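Odorant binding protein ASP5 (Apis mellifera, PDB 3R72) probably binds and carries odorant molecules in the honeybee antenna, enclosing ligands in a helical pocket that here holds two copies of N-butyl-benzenesulfonamide. Local coordinates at residues K13-S18 with M52-T57; T26-L29 with R34-E37; G61-D66 with E94-D99; K85-V90 with Y112-E117. All blocks are in the same frame, centred on the assembly; numbering follows the deposited sequence.

Interaction 1: residues K13-S18 with M52-T57; sequences KNMRKS and MKLLRT. With NBB (N-butyl-benzenesulfonamide), chain B; NBB (N-butyl-benzenesulfonamide), chain C.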
# COMPACT_ATOMS: atom_id res chain seq x y z
N LYS A 13 -6.68 -9.55 -3.36
CA LYS A 13 -6.08 -10.80 -3.86
C LYS A 13 -5.95 -10.76 -5.38
O LYS A 13 -4.97 -11.25 -5.94
CB LYS A 13 -6.87 -12.03 -3.41
CG LYS A 13 -6.61 -12.39 -1.96
CD LYS A 13 -7.40 -13.57 -1.47
CE LYS A 13 -7.10 -13.82 0.01
NZ LYS A 13 -8.01 -14.83 0.63
N ASN A 14 -6.94 -10.17 -6.05
CA ASN A 14 -6.89 -10.09 -7.50
C ASN A 14 -5.87 -9.09 -8.01
O ASN A 14 -5.19 -9.33 -9.00
CB ASN A 14 -8.28 -9.90 -8.08
CG ASN A 14 -9.05 -11.20 -8.09
OD1 ASN A 14 -8.61 -12.17 -8.69
ND2 ASN A 14 -10.15 -11.25 -7.40
N MET A 15 -5.72 -7.97 -7.32
CA MET A 15 -4.65 -7.02 -7.64
C MET A 15 -3.27 -7.65 -7.41
O MET A 15 -2.36 -7.51 -8.23
CB MET A 15 -4.79 -5.76 -6.79
CG MET A 15 -6.00 -4.94 -7.18
SD MET A 15 -6.06 -3.33 -6.39
CE MET A 15 -6.12 -3.82 -4.71
N ARG A 16 -3.12 -8.34 -6.29
CA ARG A 16 -1.86 -9.03 -6.01
C ARG A 16 -1.52 -10.00 -7.13
O ARG A 16 -0.39 -10.01 -7.64
CB ARG A 16 -1.93 -9.81 -4.69
CG ARG A 16 -0.71 -10.72 -4.48
CD ARG A 16 -0.73 -11.48 -3.20
NE ARG A 16 -0.62 -10.62 -2.04
CZ ARG A 16 -0.32 -11.04 -0.81
NH1 ARG A 16 -0.10 -12.32 -0.56
NH2 ARG A 16 -0.27 -10.17 0.18
N LYS A 17 -2.48 -10.84 -7.49
CA LYS A 17 -2.29 -11.85 -8.52
C LYS A 17 -1.72 -11.25 -9.77
O LYS A 17 -0.75 -11.76 -10.35
CB LYS A 17 -3.62 -12.48 -8.92
CG LYS A 17 -4.10 -13.61 -8.05
CD LYS A 17 -4.99 -14.58 -8.85
CE LYS A 17 -6.31 -14.81 -8.16
NZ LYS A 17 -6.86 -16.16 -8.44
N SER A 18 -2.35 -10.17 -10.21
CA SER A 18 -1.93 -9.44 -11.41
C SER A 18 -0.51 -8.94 -11.28
O SER A 18 0.34 -9.18 -12.13
CB SER A 18 -2.86 -8.25 -11.63
OG SER A 18 -2.46 -7.49 -12.76
N MET A 52 -0.15 0.34 -6.08
CA MET A 52 -0.64 1.70 -5.88
C MET A 52 -1.14 2.31 -7.19
O MET A 52 -2.11 3.07 -7.20
CB MET A 52 0.40 2.59 -5.21
CG MET A 52 0.67 2.14 -3.78
SD MET A 52 1.70 3.23 -2.78
CE MET A 52 0.64 4.63 -2.56
N LYS A 53 -0.51 1.97 -8.31
CA LYS A 53 -1.02 2.46 -9.58
C LYS A 53 -2.40 1.89 -9.91
O LYS A 53 -3.26 2.61 -10.43
CB LYS A 53 -0.02 2.24 -10.72
CG LYS A 53 1.16 3.20 -10.66
CD LYS A 53 2.01 3.13 -11.91
CE LYS A 53 3.04 4.26 -11.91
NZ LYS A 53 3.55 4.58 -13.27
N LEU A 54 -2.62 0.61 -9.61
CA LEU A 54 -3.94 -0.01 -9.78
C LEU A 54 -5.01 0.69 -8.95
O LEU A 54 -6.12 0.91 -9.42
CB LEU A 54 -3.89 -1.48 -9.38
CG LEU A 54 -4.13 -2.55 -10.45
CD1 LEU A 54 -3.90 -2.03 -11.87
CD2 LEU A 54 -3.31 -3.81 -10.17
N LEU A 55 -4.66 1.05 -7.71
CA LEU A 55 -5.59 1.73 -6.81
C LEU A 55 -5.72 3.22 -7.07
O LEU A 55 -6.49 3.90 -6.41
CB LEU A 55 -5.19 1.50 -5.35
CG LEU A 55 -5.51 0.09 -4.88
CD1 LEU A 55 -4.87 -0.16 -3.52
CD2 LEU A 55 -7.03 -0.16 -4.85
N ARG A 56 -4.92 3.74 -8.00
CA ARG A 56 -4.91 5.15 -8.37
C ARG A 56 -4.34 6.02 -7.23
O ARG A 56 -4.55 7.24 -7.21
CB ARG A 56 -6.31 5.62 -8.80
CG ARG A 56 -7.11 4.67 -9.70
CD ARG A 56 -6.55 4.70 -11.10
NE ARG A 56 -6.56 6.04 -11.70
CZ ARG A 56 -5.89 6.37 -12.81
NH1 ARG A 56 -5.17 5.45 -13.43
NH2 ARG A 56 -5.94 7.61 -13.27
N THR A 57 -3.60 5.41 -6.30
CA THR A 57 -3.00 6.13 -5.20
C THR A 57 -1.59 6.64 -5.53
O THR A 57 -1.02 7.40 -4.76
CB THR A 57 -3.01 5.26 -3.95
OG1 THR A 57 -2.37 4.02 -4.23
CG2 THR A 57 -4.42 5.01 -3.47
O1S NBB B . -2.10 2.82 -1.63
S NBB B . -2.60 1.76 -0.82
O2S NBB B . -2.68 0.48 -1.46
N10 NBB B . -4.06 2.19 -0.34
C11 NBB B . -4.28 3.45 0.33
C12 NBB B . -5.35 3.35 1.40
C13 NBB B . -4.94 2.51 2.61
C14 NBB B . -3.90 3.23 3.44
C4 NBB B . -1.66 1.64 0.52
C5 NBB B . -1.94 0.62 1.44
C6 NBB B . -1.17 0.48 2.61
C1 NBB B . -0.11 1.33 2.88
C2 NBB B . 0.19 2.32 1.97
C3 NBB B . -0.57 2.48 0.81
O1S NBB C . -5.12 -1.76 0.95
S NBB C . -6.31 -1.00 0.68
O2S NBB C . -6.05 0.32 0.19
N10 NBB C . -7.12 -0.87 2.05
C11 NBB C . -7.51 -2.06 2.79
C12 NBB C . -7.72 -1.75 4.27
C13 NBB C . -8.47 -2.87 4.98
C14 NBB C . -7.62 -4.11 5.12
C4 NBB C . -7.25 -1.77 -0.39
C5 NBB C . -7.99 -1.07 -1.36
C6 NBB C . -8.81 -1.72 -2.28
C1 NBB C . -8.93 -3.10 -2.22
C2 NBB C . -8.21 -3.81 -1.27
C3 NBB C . -7.38 -3.15 -0.37

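Interaction 2: residues T26-L29 with R34-E37; sequences TEEL and RRGE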
# COMPACT_ATOMS: atom_id res chain seq x y z
N THR A 26 7.70 -13.54 -5.69
CA THR A 26 6.90 -14.55 -5.02
C THR A 26 5.90 -13.93 -4.05
O THR A 26 6.09 -12.84 -3.50
CB THR A 26 7.80 -15.51 -4.23
OG1 THR A 26 8.45 -14.76 -3.21
CG2 THR A 26 8.85 -16.19 -5.14
N GLU A 27 4.86 -14.70 -3.79
CA GLU A 27 3.91 -14.33 -2.78
C GLU A 27 4.57 -14.22 -1.40
O GLU A 27 4.22 -13.34 -0.61
CB GLU A 27 2.74 -15.31 -2.77
CG GLU A 27 1.64 -14.88 -1.86
CD GLU A 27 0.28 -15.38 -2.28
OE1 GLU A 27 0.20 -16.48 -2.89
OE2 GLU A 27 -0.70 -14.69 -1.98
N GLU A 28 5.53 -15.09 -1.13
CA GLU A 28 6.25 -15.03 0.13
C GLU A 28 6.86 -13.64 0.34
O GLU A 28 6.78 -13.06 1.43
CB GLU A 28 7.36 -16.10 0.17
CG GLU A 28 8.17 -16.02 1.45
CD GLU A 28 9.43 -16.86 1.46
OE1 GLU A 28 9.66 -17.68 0.56
OE2 GLU A 28 10.21 -16.66 2.42
N LEU A 29 7.50 -13.10 -0.68
CA LEU A 29 8.19 -11.83 -0.56
C LEU A 29 7.18 -10.70 -0.27
O LEU A 29 7.41 -9.83 0.57
CB LEU A 29 8.99 -11.60 -1.85
CG LEU A 29 9.91 -10.39 -1.85
CD1 LEU A 29 10.97 -10.49 -0.76
CD2 LEU A 29 10.55 -10.25 -3.21
N ARG A 34 4.06 -7.66 5.79
CA ARG A 34 3.19 -7.64 6.96
C ARG A 34 3.92 -8.11 8.23
O ARG A 34 3.52 -7.75 9.35
CB ARG A 34 1.93 -8.46 6.68
CG ARG A 34 0.97 -7.80 5.68
CD ARG A 34 0.04 -8.82 5.04
NE ARG A 34 -0.76 -8.27 3.93
CZ ARG A 34 -1.64 -8.98 3.23
NH1 ARG A 34 -1.87 -10.26 3.50
NH2 ARG A 34 -2.32 -8.40 2.25
N ARG A 35 4.98 -8.90 8.04
CA ARG A 35 5.86 -9.36 9.11
C ARG A 35 6.98 -8.35 9.39
O ARG A 35 7.87 -8.62 10.19
CB ARG A 35 6.48 -10.73 8.75
CG ARG A 35 5.49 -11.83 8.33
CD ARG A 35 6.17 -13.19 8.10
NE ARG A 35 6.69 -13.38 6.74
CZ ARG A 35 6.01 -13.90 5.71
NH1 ARG A 35 4.74 -14.27 5.85
NH2 ARG A 35 6.59 -14.03 4.50
N GLY A 36 6.97 -7.20 8.71
CA GLY A 36 8.02 -6.20 8.87
C GLY A 36 9.29 -6.50 8.09
O GLY A 36 10.33 -5.88 8.34
N GLU A 37 9.22 -7.43 7.14
CA GLU A 37 10.35 -7.76 6.29
C GLU A 37 10.33 -6.82 5.09
O GLU A 37 9.50 -6.97 4.20
CB GLU A 37 10.29 -9.22 5.86
CG GLU A 37 10.30 -10.19 7.04
CD GLU A 37 10.11 -11.65 6.66
OE1 GLU A 37 9.95 -11.99 5.47
OE2 GLU A 37 10.13 -12.49 7.58
O HOH W 1 9.29 -14.41 4.56
O HOH W 2 9.42 -9.13 2.37

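Interaction 3: residues G61-D66 with E94-D99; sequences GNFDFD and EEYTGD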
# COMPACT_ATOMS: atom_id res chain seq x y z
N GLY A 61 4.25 9.62 -11.33
CA GLY A 61 5.42 9.88 -10.52
C GLY A 61 5.15 10.50 -9.17
O GLY A 61 6.10 10.82 -8.46
N ASN A 62 3.89 10.64 -8.79
CA ASN A 62 3.56 11.21 -7.48
C ASN A 62 2.42 10.46 -6.80
O ASN A 62 1.56 9.87 -7.43
CB ASN A 62 3.20 12.69 -7.61
CG ASN A 62 4.42 13.58 -7.72
OD1 ASN A 62 5.23 13.67 -6.79
ND2 ASN A 62 4.56 14.25 -8.85
N PHE A 63 2.41 10.56 -5.48
CA PHE A 63 1.28 10.08 -4.70
C PHE A 63 0.06 10.92 -4.99
O PHE A 63 0.18 12.12 -5.25
CB PHE A 63 1.62 10.13 -3.21
CG PHE A 63 2.76 9.26 -2.85
CD1 PHE A 63 2.59 7.89 -2.70
CD2 PHE A 63 4.04 9.76 -2.79
CE1 PHE A 63 3.65 7.06 -2.46
CE2 PHE A 63 5.11 8.92 -2.54
CZ PHE A 63 4.92 7.58 -2.37
N ASP A 64 -1.10 10.29 -4.95
CA ASP A 64 -2.36 11.00 -5.00
C ASP A 64 -2.98 10.86 -3.62
O ASP A 64 -3.66 9.87 -3.32
CB ASP A 64 -3.27 10.45 -6.11
CG ASP A 64 -4.55 11.24 -6.24
OD1 ASP A 64 -4.95 11.85 -5.23
OD2 ASP A 64 -5.16 11.25 -7.32
N PHE A 65 -2.70 11.83 -2.76
CA PHE A 65 -3.15 11.72 -1.38
C PHE A 65 -4.66 11.86 -1.25
O PHE A 65 -5.23 11.25 -0.35
CB PHE A 65 -2.41 12.67 -0.44
CG PHE A 65 -0.95 12.35 -0.30
CD1 PHE A 65 -0.54 11.17 0.30
CD2 PHE A 65 0.02 13.20 -0.80
CE1 PHE A 65 0.82 10.87 0.39
CE2 PHE A 65 1.36 12.89 -0.70
CZ PHE A 65 1.75 11.74 -0.12
N ASP A 66 -5.31 12.60 -2.14
CA ASP A 66 -6.78 12.63 -2.11
C ASP A 66 -7.34 11.22 -2.35
O ASP A 66 -8.28 10.81 -1.68
CB ASP A 66 -7.36 13.59 -3.17
CG ASP A 66 -7.15 15.07 -2.86
OD1 ASP A 66 -6.65 15.44 -1.77
OD2 ASP A 66 -7.52 15.87 -3.74
N GLU A 94 6.43 13.08 4.93
CA GLU A 94 7.79 12.56 4.82
C GLU A 94 8.26 12.76 3.37
O GLU A 94 7.48 12.61 2.44
CB GLU A 94 7.80 11.08 5.21
CG GLU A 94 9.15 10.37 5.11
CD GLU A 94 9.10 8.93 5.60
OE1 GLU A 94 8.36 8.66 6.57
OE2 GLU A 94 9.80 8.06 5.02
N GLU A 95 9.53 13.11 3.18
CA GLU A 95 10.08 13.23 1.83
C GLU A 95 10.34 11.83 1.29
O GLU A 95 10.94 10.99 1.97
CB GLU A 95 11.38 14.03 1.82
CG GLU A 95 11.99 14.14 0.43
CD GLU A 95 13.26 14.94 0.40
OE1 GLU A 95 14.29 14.46 0.91
OE2 GLU A 95 13.22 16.06 -0.14
N TYR A 96 9.91 11.59 0.05
CA TYR A 96 10.18 10.33 -0.64
C TYR A 96 11.15 10.59 -1.78
O TYR A 96 11.02 11.57 -2.49
CB TYR A 96 8.86 9.69 -1.10
CG TYR A 96 8.01 9.37 0.11
CD1 TYR A 96 8.42 8.42 1.02
CD2 TYR A 96 6.87 10.10 0.41
CE1 TYR A 96 7.70 8.16 2.17
CE2 TYR A 96 6.16 9.86 1.56
CZ TYR A 96 6.56 8.87 2.43
OH TYR A 96 5.88 8.60 3.59
N THR A 97 12.15 9.72 -1.90
CA THR A 97 13.26 9.94 -2.82
C THR A 97 13.50 8.71 -3.65
O THR A 97 13.05 7.60 -3.34
CB THR A 97 14.55 10.25 -2.05
OG1 THR A 97 14.86 9.15 -1.20
CG2 THR A 97 14.41 11.52 -1.23
N GLY A 98 14.24 8.90 -4.73
CA GLY A 98 14.58 7.81 -5.61
C GLY A 98 13.58 7.64 -6.73
O GLY A 98 12.82 8.55 -7.05
N ASP A 99 13.62 6.47 -7.37
CA ASP A 99 12.69 6.18 -8.45
C ASP A 99 11.29 5.88 -7.90
O ASP A 99 11.08 5.86 -6.68
CB ASP A 99 13.23 5.10 -9.41
CG ASP A 99 13.27 3.70 -8.83
OD1 ASP A 99 13.92 2.84 -9.47
OD2 ASP A 99 12.66 3.42 -7.80

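Interaction 4: residues K85-V90 with Y112-E117; sequences KEIVAV and YKQNPE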
# COMPACT_ATOMS: atom_id res chain seq x y z
N LYS A 85 -6.65 7.92 8.69
CA LYS A 85 -6.41 9.30 8.25
C LYS A 85 -5.21 9.90 8.97
O LYS A 85 -4.46 10.66 8.38
CB LYS A 85 -7.65 10.17 8.43
CG LYS A 85 -8.76 9.90 7.45
CD LYS A 85 -9.98 10.77 7.68
CE LYS A 85 -10.99 10.55 6.56
NZ LYS A 85 -12.28 11.25 6.80
N GLU A 86 -5.04 9.59 10.25
CA GLU A 86 -3.91 10.09 11.01
C GLU A 86 -2.60 9.50 10.53
O GLU A 86 -1.58 10.19 10.53
CB GLU A 86 -4.12 9.86 12.50
CG GLU A 86 -5.24 10.70 13.05
CD GLU A 86 -5.46 10.50 14.52
OE1 GLU A 86 -5.23 11.45 15.26
OE2 GLU A 86 -5.90 9.42 14.95
N ILE A 87 -2.61 8.25 10.08
CA ILE A 87 -1.41 7.65 9.50
C ILE A 87 -1.05 8.35 8.19
O ILE A 87 0.11 8.71 7.97
CB ILE A 87 -1.56 6.14 9.30
CG1 ILE A 87 -1.67 5.42 10.65
CG2 ILE A 87 -0.38 5.58 8.48
CD1 ILE A 87 -1.99 3.93 10.54
N VAL A 88 -2.03 8.56 7.32
CA VAL A 88 -1.78 9.29 6.08
C VAL A 88 -1.28 10.71 6.37
O VAL A 88 -0.35 11.21 5.72
CB VAL A 88 -3.04 9.34 5.19
CG1 VAL A 88 -2.78 10.18 3.94
CG2 VAL A 88 -3.46 7.91 4.81
N ALA A 89 -1.87 11.34 7.38
CA ALA A 89 -1.47 12.70 7.72
C ALA A 89 0.01 12.78 8.10
O ALA A 89 0.69 13.76 7.77
CB ALA A 89 -2.31 13.22 8.86
N VAL A 90 0.52 11.77 8.79
CA VAL A 90 1.95 11.70 9.08
C VAL A 90 2.76 11.37 7.82
O VAL A 90 3.70 12.08 7.46
CB VAL A 90 2.23 10.65 10.19
CG1 VAL A 90 3.73 10.40 10.35
CG2 VAL A 90 1.63 11.12 11.52
N TYR A 112 3.57 1.12 7.70
CA TYR A 112 3.89 0.03 8.60
C TYR A 112 4.38 0.55 9.95
O TYR A 112 3.89 0.13 11.00
CB TYR A 112 4.95 -0.89 7.97
CG TYR A 112 5.32 -2.05 8.87
CD1 TYR A 112 4.60 -3.25 8.85
CD2 TYR A 112 6.34 -1.94 9.80
CE1 TYR A 112 4.92 -4.29 9.70
CE2 TYR A 112 6.65 -2.97 10.65
CZ TYR A 112 5.94 -4.14 10.59
OH TYR A 112 6.24 -5.19 11.43
N LYS A 113 5.33 1.47 9.91
CA LYS A 113 5.95 1.97 11.12
C LYS A 113 4.94 2.64 12.05
O LYS A 113 5.07 2.56 13.27
CB LYS A 113 7.08 2.93 10.78
CG LYS A 113 8.32 2.19 10.31
CD LYS A 113 9.51 3.12 10.22
CE LYS A 113 10.64 2.54 9.37
NZ LYS A 113 11.70 3.56 9.12
N GLN A 114 3.92 3.30 11.50
CA GLN A 114 2.92 3.94 12.35
C GLN A 114 2.04 2.95 13.11
O GLN A 114 1.52 3.28 14.18
CB GLN A 114 2.02 4.90 11.58
CG GLN A 114 2.72 5.96 10.71
CD GLN A 114 4.00 6.55 11.28
OE1 GLN A 114 5.07 6.47 10.65
NE2 GLN A 114 3.89 7.15 12.43
N ASN A 115 1.85 1.74 12.57
CA ASN A 115 1.04 0.74 13.25
C ASN A 115 1.33 -0.64 12.67
O ASN A 115 0.61 -1.14 11.81
CB ASN A 115 -0.45 1.12 13.14
CG ASN A 115 -1.32 0.37 14.10
OD1 ASN A 115 -1.14 -0.82 14.33
ND2 ASN A 115 -2.29 1.06 14.68
N PRO A 116 2.40 -1.28 13.15
CA PRO A 116 2.75 -2.59 12.59
C PRO A 116 1.65 -3.63 12.75
O PRO A 116 1.43 -4.42 11.83
CB PRO A 116 4.00 -2.97 13.37
CG PRO A 116 4.63 -1.65 13.70
CD PRO A 116 3.47 -0.75 14.00
N GLU A 117 0.95 -3.61 13.88
CA GLU A 117 -0.05 -4.65 14.15
C GLU A 117 -1.14 -4.68 13.09
O GLU A 117 -1.58 -5.75 12.67
CB GLU A 117 -0.69 -4.45 15.53
CG GLU A 117 -1.75 -5.51 15.87
CD GLU A 117 -2.59 -5.20 17.09
OE1 GLU A 117 -2.55 -4.05 17.58
OE2 GLU A 117 -3.30 -6.11 17.56

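Interaction 1: residues K13-S18 with M52-T57
M15 and L55 cross at about a right angle, the thioether sulfur of one resting on a methyl of the other, with SD of M15 3.7 Å from CD2 of L55. On its way across, the same sulfur passes CB of L54 at 4.1 Å. The methionine chain runs out nearly straight and bends only at its end (chi3 -61°), which brings CE over one face of the phenyl ring of the chain C sulfonamide, near the rim, 3.8 Å from its C1. L55 divides its two methyls between the ligands: CD2 lies 3.5 Å from C6 of the chain C copy, while CD1 meets O2S of the chain B copy at 3.1 Å. Here helix 5-23 and the end of helix 42-54 together wall the ligand pocket of the PBP/GOBP fold. The second helix closes in a Schellman motif at R56, whose positive phi turns the chain so that T57 also faces the pocket. OG1 of T57 stands 2.9 Å from O1S of the chain B ligand and 3.1 Å from O of M52, and its single proton could serve either acceptor. M52 adds CE beside O1S, and farther out Q71 hydrogen-bonds the carbonyl of L55.

Interaction 2: residues T26-L29 with R34-E37
R35 reaches from the turn after helix 27-32 back across to E28 in the first turn of that helix, and its side chain is a compact example of how one arginine meets several oxygens. Its CB already points toward the helix, and CG lies beside the backbone N. The chain then bends at chi3 (-87°), which swings the guanidinium round to cross E28 at about a right angle. At NE the partner is local: OE2 of E37 forms a long salt bridge at 3.7 Å, with the carboxylate carbon of E37 at the edge of the guanidinium, in its plane. At NH2 the contact with the helix is made. The carbonyl O of E28 lies 3.2 Å from NH2, oblique to the guanidinium plane, and CG of the same residue is 4.0 Å from that nitrogen. NH2 donates to a water 2.7 Å away, and that water in turn donates to OE1 of E37 and, over a longer 3.2 Å, to OE2 of E28. The water thus stands between two carboxylates and probably softens the repulsion between them. A second water joins the backbones, donating to O of L29 and O of E37, each 2.8 Å from it. Beneath, T26 caps the helix, its OG1 accepting from N of L29. Both ends of this short surface helix are therefore finished in textbook fashion, an N-cap threonine at the start and a Schellman motif at the finish, with G36 as the C-prime glycine at positive phi.

Interaction 3: residues G61-D66 with E94-D99
F63 and Y96 account for most of the surface buried here, and they join two non-helical parts of the PBP/GOBP fold: the small antiparallel hairpin of strands 58-59 and 62-63, and the loop leading from helix 81-91 into helix 100-114. The contact is narrow. One carbon of the phenylalanine ring, CE2, lies 3.6 Å from CD2 of Y96 and close to its CG and CB as well. With centroids 5.2 Å apart and planes at 59°, the rings meet obliquely. Both side chains leave their backbones alike, CG beside the backbone N (chi1 -62° in each), and each CB already points at the other segment.

Each ring has further support. F63 also meets the rings of F58 and Y107, the former edge-to-face, so that it belongs to an aromatic cluster joining the hairpin to helix 100-114. Y96 lies against Q106 and C110, and its hydroxyl is hydrogen-bonded to the carbonyl of C91, the cysteine whose disulfide to C110 ties helices 81-91 and 100-114 together. A polar group at the end of a mostly apolar contact is thus satisfied by the backbone. Aspartates mark the starts of the following helices: D64 caps helix 65-75, and D99 caps helix 100-114. Behind F63, the ring of F65 turns one face to the hairpin residue, with CB of F63 3.5 Å above that plane and offset toward the rim.

Interaction 4: residues K85-V90 with Y112-E117
The carboxamide of Q114 is the flat group at this contact, and CG1 of V90 sits over one of its faces, 4.0 Å from CD. Two residues earlier in the same turn, the ring of Y112, whose CB points away from helix 81-91, has CA of P116 4.0 Å above one face and toward the rim, while F119 and F38 meet it edge-to-face. The contact packs helix 81-91 against the end of helix 100-114, two neighbouring helices of the PBP/GOBP fold.

I87 packs on the aliphatic part of Q114. The two side chains run antiparallel alongside one another, CG2 of I87 at 3.8 Å from CG of Q114 and CG1 of I87 equally far from CB of Q114. A bend at chi2 (-37°) of the glutamine lifts the amide off this line toward V90, so one side chain serves two residues a turn apart. The nearest pair of CA atoms across the contact is I87 and Q114, 6.4 Å apart. I87 also touches H111, which lines the ligand pocket. Just past the end of helix 100-114, at N115, whose OD1 accepts from the backbone N of K118, CD1 of I87 meets CB of N115 at 4.1 Å.

Along the chain, interaction 2 is nested within the loop closed by interaction 1; interactions 3 and 4 follow, their segments alternating. Interactions 1 and 2, with centres 16 Å apart, are joined by the R16-E27 salt bridge. Interaction 1 also continues into interaction 3, about 17 Å away between centres, through T57 to D64 and M52 to F63. Interaction 4 lies on the far side of the chain's centre from interaction 1, about 20 Å between centres, but its Y112 touches the turn at G36 of interaction 2. The contacts are spread through a small helical bundle: interaction 1 meets both ligands directly, while the others join helix ends and loops nearer the surface.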